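Local coordinates for protein DNA primase (Aquifex aeolicus, PDB 2AU3) that is a bacterial primase that probably synthesises the short RNA primers from which DNA polymerase starts during DNA replication, at residues Val396-Glu399 and Ile400-Met403. Numbering follows the deposited sequence.
Sequences VPME and ILLM
Val-396 and Pro-397 meet Ile-400 and Leu-401 where the chain enters a short helix, 398-401, with Pro-397 at the N-cap and a Schellman motif closing it at Met-403. It follows helix 380-394 near the C-terminal end of the model, in the helical domain of the DnaG family, far from the zinc site.

The backbone bonds come first. Pro-397 O accepts twice: Leu-401 N, at 3.2 Å, lies almost straight out from the carbonyl, with an N-H...O angle of 167°, whereas Ile-400 N, at 2.9 Å, sits above the carbonyl plane and makes a more bent bond. One residue further along, Leu-402 N bonds to Met-398 O at 2.9 Å. Met-403, at positive phi, then ends the helix: its N bonds back to Ile-400 O, and the backbone N of the next residue pairs with Glu-399 O, the two links that define the Schellman motif.

The apolar contacts begin at Val-396, which holds CG1 anti to its own N (chi1 -177°) and so places this methyl against two partners, Ile-400 CG2 at 3.7 Å and Leu-401 CD2, both side chains crossing the valine at about a right angle. Leu-401, buried, also touches Thr-367 of helix 363-374 and Phe-390 of helix 380-394, and so fastens the short helix to both; an alanine here, having no CD2, would probably leave Val-396 CG1 without that neighbour and open a gap toward the two helices. Ile-400 uses its other branch as well, CG1 lying beside the proline ring, 3.9 Å from Pro-397 CD.

Met-398 starts out away from the following turn, but bends at both chi2 and chi3, which brings its terminal methyl alongside Leu-402, with CE 4.1 Å from Leu-402 CD1.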
loop_
_atom_site.group_PDB
_atom_site.type_symbol
_atom_site.label_atom_id
_atom_site.label_comp_id
_atom_site.label_asym_id
_atom_site.label_seq_id
_atom_site.Cartn_x
_atom_site.Cartn_y
_atom_site.Cartn_z
ATOM N N VAL A 396 -40.603 15.130 -5.674
ATOM C CA VAL A 396 -40.712 13.683 -5.734
ATOM C C VAL A 396 -41.179 13.177 -4.365
ATOM O O VAL A 396 -40.598 13.551 -3.345
ATOM C CB VAL A 396 -39.378 13.038 -6.167
ATOM C CG1 VAL A 396 -39.523 11.515 -6.297
ATOM C CG2 VAL A 396 -38.929 13.627 -7.490
ATOM N N PRO A 397 -42.259 12.387 -4.339
ATOM C CA PRO A 397 -42.868 11.951 -3.072
ATOM C C PRO A 397 -41.875 11.212 -2.171
ATOM O O PRO A 397 -41.065 10.418 -2.652
ATOM C CB PRO A 397 -44.000 11.017 -3.525
ATOM C CG PRO A 397 -44.337 11.485 -4.918
ATOM C CD PRO A 397 -42.999 11.875 -5.509
ATOM N N MET A 398 -41.931 11.511 -0.878
ATOM C CA MET A 398 -41.047 10.907 0.106
ATOM C C MET A 398 -41.025 9.370 0.033
ATOM O O MET A 398 -39.999 8.729 0.304
ATOM C CB MET A 398 -41.430 11.389 1.515
ATOM C CG MET A 398 -40.926 12.804 1.843
ATOM S SD MET A 398 -39.101 12.964 1.755
ATOM C CE MET A 398 -38.611 11.861 3.064
ATOM N N GLU A 399 -42.156 8.791 -0.353
ATOM C CA GLU A 399 -42.301 7.345 -0.419
ATOM C C GLU A 399 -41.621 6.732 -1.655
ATOM O O GLU A 399 -41.261 5.553 -1.644
ATOM C CB GLU A 399 -43.785 6.919 -0.294
ATOM C CG GLU A 399 -44.832 7.975 -0.689
ATOM C CD GLU A 399 -44.980 9.116 0.320
ATOM O OE1 GLU A 399 -45.371 8.852 1.488
ATOM O OE2 GLU A 399 -44.712 10.284 -0.054
ATOM N N ILE A 400 -41.421 7.535 -2.701
ATOM C CA ILE A 400 -40.604 7.126 -3.850
ATOM C C ILE A 400 -39.114 7.125 -3.467
ATOM O O ILE A 400 -38.392 6.153 -3.708
ATOM C CB ILE A 400 -40.833 8.079 -5.073
ATOM C CG1 ILE A 400 -42.282 8.007 -5.598
ATOM C CG2 ILE A 400 -39.791 7.820 -6.179
ATOM C CD1 ILE A 400 -42.816 6.587 -5.858
ATOM N N LEU A 401 -38.675 8.226 -2.858
ATOM C CA LEU A 401 -37.300 8.399 -2.426
ATOM C C LEU A 401 -36.844 7.400 -1.355
ATOM O O LEU A 401 -35.684 6.993 -1.335
ATOM C CB LEU A 401 -37.072 9.830 -1.932
ATOM C CG LEU A 401 -37.387 10.967 -2.911
ATOM C CD1 LEU A 401 -37.189 12.316 -2.214
ATOM C CD2 LEU A 401 -36.525 10.855 -4.178
ATOM N N LEU A 402 -37.748 7.022 -0.463
ATOM C CA LEU A 402 -37.410 6.072 0.596
ATOM C C LEU A 402 -37.650 4.613 0.179
ATOM O O LEU A 402 -37.488 3.693 0.989
ATOM C CB LEU A 402 -38.149 6.418 1.887
ATOM C CG LEU A 402 -37.727 7.739 2.529
ATOM C CD1 LEU A 402 -38.255 7.850 3.951
ATOM C CD2 LEU A 402 -36.194 7.904 2.516
ATOM N N MET A 403 -37.999 4.421 -1.096
ATOM C CA MET A 403 -38.243 3.104 -1.686
ATOM C C MET A 403 -39.310 2.303 -0.924
ATOM O O MET A 403 -39.198 1.078 -0.769
ATOM C CB MET A 403 -36.928 2.312 -1.875
ATOM C CG MET A 403 -36.200 2.627 -3.204
ATOM S SD MET A 403 -34.697 1.641 -3.577
ATOM C CE MET A 403 -33.643 2.077 -2.232
#